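Local coordinates for protein amidase, hydantoinase/carbamoylase family (Burkholderia vietnamiensis, PDB 5I4M) that probably hydrolyses N-carbamoyl-L-amino acids to free L-amino acids as an M20-family amidohydrolase with two zinc ions per subunit, at residues Met37-Ile42 against Val50-Leu55; Gly43-Gly48 against His403-Asp408; Arg113-Tyr118 against Asn148-Arg153. One frame throughout, in Å; residues are numbered along the deposited sequence.

Contact 1: residues Met37-Ile42 against Val50-Leu55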
loop_
_atom_site.group_PDB
_atom_site.type_symbol
_atom_site.label_atom_id
_atom_site.label_comp_id
_atom_site.label_asym_id
_atom_site.label_seq_id
_atom_site.Cartn_x
_atom_site.Cartn_y
_atom_site.Cartn_z
ATOM N N MET A 37 -11.442 24.065 -19.558
ATOM C CA MET A 37 -12.335 24.001 -18.410
ATOM C C MET A 37 -13.405 22.934 -18.603
ATOM O O MET A 37 -13.832 22.300 -17.631
ATOM C CB MET A 37 -12.967 25.372 -18.169
ATOM C CG MET A 37 -11.938 26.492 -17.952
ATOM S SD MET A 37 -10.928 26.225 -16.472
ATOM C CE MET A 37 -9.384 25.679 -17.195
ATOM N N GLU A 38 -13.842 22.720 -19.843
ATOM C CA GLU A 38 -14.883 21.733 -20.109
ATOM C C GLU A 38 -14.352 20.312 -19.915
ATOM O O GLU A 38 -14.968 19.498 -19.223
ATOM C CB GLU A 38 -15.414 21.937 -21.529
ATOM C CG GLU A 38 -16.768 21.368 -21.778
ATOM C CD GLU A 38 -17.846 22.049 -20.949
ATOM O OE1 GLU A 38 -17.848 23.300 -20.854
ATOM O OE2 GLU A 38 -18.687 21.326 -20.388
ATOM N N VAL A 39 -13.195 20.001 -20.501
ATOM C CA VAL A 39 -12.635 18.664 -20.309
ATOM C C VAL A 39 -12.195 18.439 -18.861
ATOM O O VAL A 39 -12.194 17.298 -18.375
ATOM C CB VAL A 39 -11.473 18.422 -21.290
ATOM C CG1 VAL A 39 -10.940 17.018 -21.107
ATOM C CG2 VAL A 39 -11.951 18.611 -22.710
ATOM N N ALA A 40 -11.842 19.503 -18.137
ATOM C CA ALA A 40 -11.474 19.348 -16.732
ATOM C C ALA A 40 -12.611 18.785 -15.880
ATOM O O ALA A 40 -12.350 18.294 -14.780
ATOM C CB ALA A 40 -11.014 20.684 -16.148
ATOM N N LYS A 41 -13.866 18.874 -16.339
ATOM C CA LYS A 41 -14.968 18.280 -15.585
ATOM C C LYS A 41 -14.921 16.755 -15.580
ATOM O O LYS A 41 -15.521 16.126 -14.700
ATOM C CB LYS A 41 -16.309 18.721 -16.168
ATOM C CG LYS A 41 -16.510 20.213 -16.208
ATOM C CD LYS A 41 -17.768 20.548 -16.996
ATOM C CE LYS A 41 -18.116 22.012 -16.849
ATOM N NZ LYS A 41 -19.256 22.388 -17.729
ATOM N N ILE A 42 -14.248 16.151 -16.556
ATOM C CA ILE A 42 -14.262 14.705 -16.737
ATOM C C ILE A 42 -13.223 14.118 -15.788
ATOM O O ILE A 42 -12.024 14.129 -16.073
ATOM C CB ILE A 42 -13.996 14.319 -18.191
ATOM C CG1 ILE A 42 -15.041 14.984 -19.094
ATOM C CG2 ILE A 42 -14.000 12.790 -18.359
ATOM C CD1 ILE A 42 -14.809 14.706 -20.570
ATOM N N VAL A 50 -7.757 16.505 -11.608
ATOM C CA VAL A 50 -8.340 15.513 -12.500
ATOM C C VAL A 50 -7.783 14.148 -12.125
ATOM O O VAL A 50 -6.564 13.974 -12.042
ATOM C CB VAL A 50 -8.027 15.832 -13.975
ATOM C CG1 VAL A 50 -8.462 14.697 -14.878
ATOM C CG2 VAL A 50 -8.712 17.140 -14.373
ATOM N N CYS A 51 -8.672 13.188 -11.903
ATOM C CA CYS A 51 -8.304 11.792 -11.686
ATOM C C CYS A 51 -8.922 11.007 -12.836
ATOM O O CYS A 51 -10.070 10.559 -12.749
ATOM C CB CYS A 51 -8.793 11.294 -10.337
ATOM S SG CYS A 51 -8.364 9.580 -10.029
ATOM N N ARG A 52 -8.162 10.862 -13.928
ATOM C CA ARG A 52 -8.676 10.299 -15.167
ATOM C C ARG A 52 -7.624 9.325 -15.685
ATOM O O ARG A 52 -6.922 9.590 -16.657
ATOM C CB ARG A 52 -8.981 11.391 -16.192
ATOM C CG ARG A 52 -9.624 10.906 -17.480
ATOM C CD ARG A 52 -10.219 12.083 -18.241
ATOM N NE ARG A 52 -9.181 12.919 -18.831
ATOM C CZ ARG A 52 -9.174 14.248 -18.817
ATOM N NH1 ARG A 52 -10.143 14.926 -18.208
ATOM N NH2 ARG A 52 -8.180 14.904 -19.407
ATOM N N LEU A 53 -7.513 8.185 -15.011
ATOM C CA LEU A 53 -6.487 7.223 -15.377
ATOM C C LEU A 53 -6.762 6.650 -16.763
ATOM O O LEU A 53 -7.909 6.564 -17.214
ATOM C CB LEU A 53 -6.400 6.111 -14.338
ATOM C CG LEU A 53 -5.489 6.375 -13.127
ATOM C CD1 LEU A 53 -4.031 6.472 -13.559
ATOM C CD2 LEU A 53 -5.896 7.632 -12.384
ATOM N N ALA A 54 -5.679 6.273 -17.447
ATOM C CA ALA A 54 -5.782 5.771 -18.809
ATOM C C ALA A 54 -6.732 4.581 -18.897
ATOM O O ALA A 54 -6.703 3.674 -18.063
ATOM C CB ALA A 54 -4.397 5.365 -19.320
ATOM N N LEU A 55 -7.568 4.592 -19.935
ATOM C CA LEU A 55 -8.444 3.484 -20.317
ATOM C C LEU A 55 -9.502 3.172 -19.262
ATOM O O LEU A 55 -10.064 2.070 -19.248
ATOM C CB LEU A 55 -7.630 2.228 -20.663
ATOM C CG LEU A 55 -6.525 2.529 -21.688
ATOM C CD1 LEU A 55 -5.817 1.258 -22.177
ATOM C CD2 LEU A 55 -7.089 3.318 -22.883
#

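Contact 2: residues Gly43-Gly48 against His403-Asp408. With ZN (zinc ion), chain D; 3PG (3-phosphoglyceric acid), chain E.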
loop_
_atom_site.group_PDB
_atom_site.type_symbol
_atom_site.label_atom_id
_atom_site.label_comp_id
_atom_site.label_asym_id
_atom_site.label_seq_id
_atom_site.Cartn_x
_atom_site.Cartn_y
_atom_site.Cartn_z
ATOM N N GLY A 43 -13.687 13.602 -14.650
ATOM C CA GLY A 43 -12.797 13.172 -13.590
ATOM C C GLY A 43 -12.411 14.263 -12.617
ATOM O O GLY A 43 -11.405 14.118 -11.912
ATOM N N ALA A 44 -13.169 15.357 -12.556
ATOM C CA ALA A 44 -12.822 16.446 -11.650
ATOM C C ALA A 44 -12.760 15.956 -10.208
ATOM O O ALA A 44 -13.582 15.145 -9.770
ATOM C CB ALA A 44 -13.836 17.585 -11.769
ATOM N N THR A 45 -11.770 16.438 -9.467
ATOM C CA THR A 45 -11.628 16.039 -8.077
ATOM C C THR A 45 -12.016 17.184 -7.151
ATOM O O THR A 45 -12.024 18.352 -7.557
ATOM C CB THR A 45 -10.188 15.604 -7.765
ATOM O OG1 THR A 45 -9.330 16.743 -7.816
ATOM C CG2 THR A 45 -9.696 14.568 -8.773
ATOM N N PRO A 46 -12.345 16.889 -5.892
ATOM C CA PRO A 46 -12.706 17.974 -4.959
ATOM C C PRO A 46 -11.645 19.058 -4.827
ATOM O O PRO A 46 -11.996 20.227 -4.637
ATOM C CB PRO A 46 -12.925 17.232 -3.634
ATOM C CG PRO A 46 -13.344 15.858 -4.041
ATOM C CD PRO A 46 -12.584 15.554 -5.312
ATOM N N LYS A 47 -10.359 18.719 -4.924
ATOM C CA LYS A 47 -9.313 19.732 -4.831
ATOM C C LYS A 47 -9.120 20.514 -6.125
ATOM O O LYS A 47 -8.230 21.371 -6.184
ATOM C CB LYS A 47 -7.987 19.087 -4.423
ATOM C CG LYS A 47 -7.998 18.478 -3.031
ATOM C CD LYS A 47 -6.712 17.691 -2.777
ATOM C CE LYS A 47 -6.699 17.058 -1.404
ATOM N NZ LYS A 47 -5.446 16.285 -1.188
ATOM N N GLY A 48 -9.916 20.242 -7.155
ATOM C CA GLY A 48 -9.842 20.990 -8.392
ATOM C C GLY A 48 -8.888 20.434 -9.419
ATOM O O GLY A 48 -8.488 21.167 -10.328
ATOM N N HIS A 403 1.565 16.979 -11.482
ATOM C CA HIS A 403 1.210 15.733 -10.802
ATOM C C HIS A 403 0.672 16.000 -9.398
ATOM O O HIS A 403 0.786 15.165 -8.497
ATOM C CB HIS A 403 2.388 14.753 -10.796
ATOM C CG HIS A 403 2.614 14.123 -12.141
ATOM N ND1 HIS A 403 3.438 13.038 -12.343
ATOM C CD2 HIS A 403 2.089 14.430 -13.354
ATOM C CE1 HIS A 403 3.416 12.706 -13.624
ATOM N NE2 HIS A 403 2.602 13.534 -14.260
ATOM N N ASN A 404 0.043 17.166 -9.248
ATOM C CA ASN A 404 -0.698 17.597 -8.071
ATOM C C ASN A 404 -1.947 18.295 -8.596
ATOM O O ASN A 404 -1.902 18.943 -9.644
ATOM C CB ASN A 404 0.162 18.540 -7.196
ATOM C CG ASN A 404 -0.507 18.921 -5.870
ATOM O OD1 ASN A 404 -1.627 19.437 -5.835
ATOM N ND2 ASN A 404 0.204 18.682 -4.766
ATOM N N GLU A 405 -3.067 18.130 -7.898
ATOM C CA GLU A 405 -4.333 18.653 -8.400
ATOM C C GLU A 405 -4.384 20.180 -8.441
ATOM O O GLU A 405 -5.262 20.733 -9.114
ATOM C CB GLU A 405 -5.472 18.096 -7.551
ATOM C CG GLU A 405 -5.614 16.587 -7.694
ATOM C CD GLU A 405 -6.221 15.927 -6.481
ATOM O OE1 GLU A 405 -7.454 15.988 -6.318
ATOM O OE2 GLU A 405 -5.463 15.335 -5.689
ATOM N N ILE A 406 -3.459 20.872 -7.763
ATOM C CA ILE A 406 -3.403 22.328 -7.828
ATOM C C ILE A 406 -2.591 22.835 -9.011
ATOM O O ILE A 406 -2.385 24.047 -9.125
ATOM C CB ILE A 406 -2.817 22.945 -6.540
ATOM C CG1 ILE A 406 -1.338 22.575 -6.403
ATOM C CG2 ILE A 406 -3.631 22.519 -5.317
ATOM C CD1 ILE A 406 -0.659 23.203 -5.215
ATOM N N GLU A 407 -2.127 21.949 -9.886
ATOM C CA GLU A 407 -1.457 22.354 -11.117
ATOM C C GLU A 407 -2.256 23.442 -11.827
ATOM O O GLU A 407 -3.486 23.367 -11.919
ATOM C CB GLU A 407 -1.304 21.120 -12.011
ATOM C CG GLU A 407 -0.627 21.350 -13.345
ATOM C CD GLU A 407 -0.776 20.144 -14.231
ATOM O OE1 GLU A 407 0.011 19.178 -14.069
ATOM O OE2 GLU A 407 -1.714 20.145 -15.061
ATOM N N ASP A 408 -1.564 24.478 -12.307
ATOM C CA ASP A 408 -2.293 25.628 -12.825
ATOM C C ASP A 408 -1.465 26.385 -13.853
ATOM O O ASP A 408 -0.232 26.341 -13.839
ATOM C CB ASP A 408 -2.702 26.570 -11.687
ATOM C CG ASP A 408 -3.927 27.411 -12.025
ATOM O OD1 ASP A 408 -4.590 27.155 -13.063
ATOM O OD2 ASP A 408 -4.235 28.323 -11.228
HETATM ZN ZN ZN D . 2.070 13.586 -16.335
HETATM C C1 3PG E . 7.024 11.118 -16.900
HETATM O O1 3PG E . 6.846 10.802 -15.709
HETATM O O2 3PG E . 7.906 11.928 -17.259
HETATM C C2 3PG E . 6.136 10.485 -17.931
HETATM O O3 3PG E . 6.752 10.557 -19.230
HETATM C C3 3PG E . 4.829 11.244 -17.958
HETATM O O1P 3PG E . 5.069 12.581 -18.401
HETATM P P 3PG E . 3.919 13.721 -18.157
HETATM O O2P 3PG E . 2.605 13.094 -18.557
HETATM O O3P 3PG E . 4.002 14.003 -16.663
HETATM O O4P 3PG E . 4.351 14.873 -19.083
HETATM O O HOH W 1 -9.465 15.687 -4.425
HETATM O O HOH W 2 -5.860 13.894 -3.635
#

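Contact 3: residues Arg113-Tyr118 against Asn148-Arg153. With ZN (zinc ion), chain D; ZN (zinc ion), chain C; 3PG (3-phosphoglyceric acid), chain E.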
loop_
_atom_site.group_PDB
_atom_site.type_symbol
_atom_site.label_atom_id
_atom_site.label_comp_id
_atom_site.label_asym_id
_atom_site.label_seq_id
_atom_site.Cartn_x
_atom_site.Cartn_y
_atom_site.Cartn_z
ATOM N N ARG A 113 -5.182 19.874 -14.357
ATOM C CA ARG A 113 -6.059 20.186 -15.476
ATOM C C ARG A 113 -5.313 20.513 -16.762
ATOM O O ARG A 113 -5.965 20.803 -17.772
ATOM C CB ARG A 113 -6.970 21.363 -15.095
ATOM C CG ARG A 113 -7.996 20.999 -14.006
ATOM C CD ARG A 113 -8.684 22.228 -13.392
ATOM N NE ARG A 113 -7.702 23.078 -12.730
ATOM C CZ ARG A 113 -7.606 24.391 -12.885
ATOM N NH1 ARG A 113 -8.472 25.040 -13.661
ATOM N NH2 ARG A 113 -6.648 25.057 -12.246
ATOM N N PHE A 114 -3.979 20.463 -16.769
ATOM C CA PHE A 114 -3.239 20.909 -17.943
ATOM C C PHE A 114 -2.250 19.883 -18.494
ATOM O O PHE A 114 -1.991 19.867 -19.706
ATOM C CB PHE A 114 -2.514 22.214 -17.611
ATOM C CG PHE A 114 -3.443 23.325 -17.215
ATOM C CD1 PHE A 114 -4.068 24.098 -18.187
ATOM C CD2 PHE A 114 -3.726 23.574 -15.876
ATOM C CE1 PHE A 114 -4.948 25.112 -17.833
ATOM C CE2 PHE A 114 -4.603 24.593 -15.512
ATOM C CZ PHE A 114 -5.207 25.366 -16.491
ATOM N N ASP A 115 -1.671 19.044 -17.636
ATOM C CA ASP A 115 -0.686 18.062 -18.096
ATOM C C ASP A 115 -1.309 17.190 -19.179
ATOM O O ASP A 115 -2.373 16.598 -18.974
ATOM C CB ASP A 115 -0.212 17.234 -16.896
ATOM C CG ASP A 115 0.759 16.119 -17.253
ATOM O OD1 ASP A 115 1.226 16.015 -18.414
ATOM O OD2 ASP A 115 1.091 15.350 -16.310
ATOM N N GLY A 116 -0.685 17.176 -20.356
ATOM C CA GLY A 116 -1.206 16.406 -21.473
ATOM C C GLY A 116 -2.401 17.002 -22.198
ATOM O O GLY A 116 -2.367 17.188 -23.420
ATOM N N ILE A 117 -3.483 17.282 -21.475
ATOM C CA ILE A 117 -4.704 17.690 -22.167
ATOM C C ILE A 117 -4.511 19.034 -22.870
ATOM O O ILE A 117 -5.116 19.286 -23.920
ATOM C CB ILE A 117 -5.896 17.706 -21.181
ATOM C CG1 ILE A 117 -7.206 18.053 -21.907
ATOM C CG2 ILE A 117 -5.642 18.681 -20.041
ATOM C CD1 ILE A 117 -7.637 17.020 -22.945
ATOM N N TYR A 118 -3.660 19.909 -22.332
ATOM C CA TYR A 118 -3.377 21.176 -23.008
ATOM C C TYR A 118 -2.843 20.941 -24.421
ATOM O O TYR A 118 -3.273 21.598 -25.375
ATOM C CB TYR A 118 -2.384 21.982 -22.171
ATOM C CG TYR A 118 -1.838 23.261 -22.787
ATOM C CD1 TYR A 118 -2.651 24.134 -23.514
ATOM C CD2 TYR A 118 -0.505 23.613 -22.597
ATOM C CE1 TYR A 118 -2.132 25.307 -24.045
ATOM C CE2 TYR A 118 0.016 24.778 -23.127
ATOM C CZ TYR A 118 -0.804 25.624 -23.842
ATOM O OH TYR A 118 -0.268 26.782 -24.364
ATOM N N ASN A 148 -2.323 6.059 -22.782
ATOM C CA ASN A 148 -1.643 5.690 -21.534
ATOM C C ASN A 148 -0.266 6.333 -21.414
ATOM O O ASN A 148 0.726 5.677 -21.078
ATOM C CB ASN A 148 -1.513 4.167 -21.388
ATOM C CG ASN A 148 -0.954 3.770 -20.023
ATOM O OD1 ASN A 148 -1.404 4.282 -19.002
ATOM N ND2 ASN A 148 0.067 2.915 -20.009
ATOM N N GLU A 149 -0.191 7.634 -21.694
ATOM C CA GLU A 149 1.131 8.249 -21.698
ATOM C C GLU A 149 1.741 8.273 -20.303
ATOM O O GLU A 149 2.963 8.195 -20.174
ATOM C CB GLU A 149 1.069 9.658 -22.298
ATOM C CG GLU A 149 2.423 10.367 -22.450
ATOM C CD GLU A 149 2.889 11.048 -21.171
ATOM O OE1 GLU A 149 2.087 11.151 -20.216
ATOM O OE2 GLU A 149 4.059 11.466 -21.113
ATOM N N GLU A 150 0.918 8.350 -19.246
ATOM C CA GLU A 150 1.476 8.615 -17.919
ATOM C C GLU A 150 2.253 7.425 -17.373
ATOM O O GLU A 150 3.153 7.607 -16.542
ATOM C CB GLU A 150 0.373 8.997 -16.927
ATOM C CG GLU A 150 -0.223 10.397 -17.125
ATOM C CD GLU A 150 0.677 11.509 -16.593
ATOM O OE1 GLU A 150 1.831 11.232 -16.207
ATOM O OE2 GLU A 150 0.234 12.679 -16.561
ATOM N N GLY A 151 1.910 6.213 -17.797
ATOM C CA GLY A 151 2.572 5.037 -17.260
ATOM C C GLY A 151 2.294 4.766 -15.797
ATOM O O GLY A 151 3.099 4.097 -15.139
ATOM N N SER A 152 1.163 5.247 -15.274
ATOM C CA SER A 152 0.810 5.077 -13.867
ATOM C C SER A 152 -0.066 3.849 -13.634
ATOM O O SER A 152 0.266 2.990 -12.807
ATOM C CB SER A 152 0.096 6.334 -13.350
ATOM O OG SER A 152 -0.323 6.133 -12.002
ATOM N N ARG A 153 -1.180 3.741 -14.363
ATOM C CA ARG A 153 -2.064 2.586 -14.195
ATOM C C ARG A 153 -1.460 1.336 -14.823
ATOM O O ARG A 153 -1.495 0.251 -14.228
ATOM C CB ARG A 153 -3.429 2.864 -14.814
ATOM C CG ARG A 153 -4.362 1.662 -14.720
ATOM C CD ARG A 153 -5.705 1.889 -15.391
ATOM N NE ARG A 153 -6.501 0.664 -15.284
ATOM C CZ ARG A 153 -7.616 0.414 -15.961
ATOM N NH1 ARG A 153 -8.101 1.311 -16.821
ATOM N NH2 ARG A 153 -8.243 -0.742 -15.769
HETATM ZN ZN ZN D . 2.070 13.586 -16.335
HETATM ZN ZN ZN C . 2.321 14.995 -19.925
HETATM C C1 3PG E . 7.024 11.118 -16.900
HETATM O O1 3PG E . 6.846 10.802 -15.709
HETATM O O2 3PG E . 7.906 11.928 -17.259
HETATM C C2 3PG E . 6.136 10.485 -17.931
HETATM O O3 3PG E . 6.752 10.557 -19.230
HETATM C C3 3PG E . 4.829 11.244 -17.958
HETATM O O1P 3PG E . 5.069 12.581 -18.401
HETATM P P 3PG E . 3.919 13.721 -18.157
HETATM O O2P 3PG E . 2.605 13.094 -18.557
HETATM O O3P 3PG E . 4.002 14.003 -16.663
HETATM O O4P 3PG E . 4.351 14.873 -19.083
HETATM O O HOH W 3 3.412 14.283 -21.679
#

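Contact 1: residues Met37-Ile42 against Val50-Leu55
Val39 and Arg52 meet where helix 29-39 runs into a type I beta turn, Val39 to Ile42, whose carbonyls receive an arginine from the loop leading to helix 57-72. Val39 contributes both its carbonyl and its side chain. CG1, placed anti to the backbone N (chi1 -178°), comes within 3.7 Å of Arg52 NH1, the two side chains crossing at nearly a right angle. Val39 O already accepts the turn-closing bond from Ile42 N at 3.0 Å; its second bond, from Arg52 NH1 at 3.1 Å, is weak because the N-H points well off the oxygen (122°). At Ala40 the contact is made by the backbone, with Val50 CG2 lying 3.8 Å from Ala40 O. Ile42 receives the straighter of the two arginine bonds: Arg52 NH1 lies 3.0 Å from Ile42 O (N-H...O 149°), in the carbonyl plane and on a lone pair. One nitrogen thus links the first and last carbonyls of the turn. The bend of the arginine chain at chi3 turns the guanidinium toward these oxygens, while NH2 bonds to Ala105 O. Ile42 CG2 packs on the aliphatic part of this side chain, 3.8 Å from Arg52 CD. Over one face of the guanidinium, offset toward its rim, Val50 CG1 stands 3.7 Å above the plane.

Contact 2: residues Gly43-Gly48 against His403-Asp408
The loop that brings His403 to the binuclear zinc site is tied to the loop after helix 29-39 by Thr45 and Glu405. Thr45 OG1 donates to Glu405 OE1 across a short 2.5 Å, approaching the anti lone pair, away from the other carboxylate oxygen. The hydroxyl lies between the backbone N and carbonyl carbon of Thr45 (chi1 69°), a crowded position from which it also bonds to Gly49 N. Glu405 reaches it with a chain extended beyond CG. Its OE1 has a second partner in water 1, which donates to it at 2.8 Å and accepts from Lys47 N at 3.2 Å. Water 2 donates to Glu405 OE2 at 2.5 Å, but its link to Lys47 NZ is long and weak. Lys47 NZ and Glu405 OE2 remain 4.6 Å apart, too far for a salt bridge, though their opposite charges probably attract at longer range; the lysine chain instead passes across the glutamate at a slant, its CB 3.7 Å from Glu405 OE1.

Both backbones are folded into type I beta turns, Thr45 to Gly48 and Asn404 to Glu407. The second also holds an Asx turn, Asn404 OD1 accepting from Ile406 N at a nearly straight 172°. His403 precedes it and binds zinc through NE2 at 2.1 Å, beside the phosphate of 3-phosphoglyceric acid. Its ring stacks with His247 of the second subunit, and its ND1 bonds to Asn296 O of that subunit. A histidine from this loop between strand 390-395 and helix 411-429, joining Asp115 and Glu150 at one of two zinc ions, is the arrangement of the M20 metallohydrolase site.

Contact 3: residues Arg113-Tyr118 against Asn148-Arg153
The carboxylates of Asp115 and Glu150 approach from opposite directions with planes 82° apart, almost perpendicular, and a zinc ion holds them together in the binuclear centre of the M20 fold. Asp115 OD2 and Glu150 OE2 are 2.8 Å apart; this is no hydrogen bond, since both oxygens bind the same metal and the zinc charge probably offsets their repulsion. Glu150 grips that ion with both oxygens, unevenly: OE2 lies 2.1 Å and OE1 2.4 Å from zinc. Its chain is bent at chi2 (-77°), which folds the carboxylate back to the metal, and OE1 also accepts from Gln108 NE2. Asp115 is the bridge between the two metals. With CG anti to the backbone N (chi1 177°), it places OD2 2.0 Å from the zinc shared with Glu150 and OD1 2.1 Å from the other zinc.

His104 and His211 complete the protein ligands of the second ion. The backbone N atoms of Phe114 and Asp115 both donate to Glu407 OE2, which fixes the loop at the bridging aspartate. Gly116 occupies the N-cap position of helix 117-132, so the bridging aspartate lies just before that helix.

The phosphate of 3-phosphoglyceric acid also spans the metals, its O2P coordinating both. Glu149 OE1 comes within 2.6 Å of 3PG O2P, a close approach of two oxygens to which no hydrogen bond can be assigned. Water 3, bound to the second zinc at 2.2 Å, donates weakly to Glu149 OE2.

Contact 3 is the deepest, its centre about 6 Å from the centre of the chain against about 15 and 17 Å for contacts 1 and 2. Metal coordination joins its acidic side chains, whereas contact 1, buried too, pairs a guanidinium with backbone carbonyls amid aliphatic groups, and contact 2, partly open to solvent, uses a hydroxyl-carboxylate bond and water. Contacts 1 and 2 share the loop between helices 29-39 and 57-72, joined by Cys51 N to Gly43 O. Contacts 2 and 3 share a zinc ion, 3-phosphoglyceric acid and the second subunit. Arg153 connects contact 3 to contact 1 through Ala54 O.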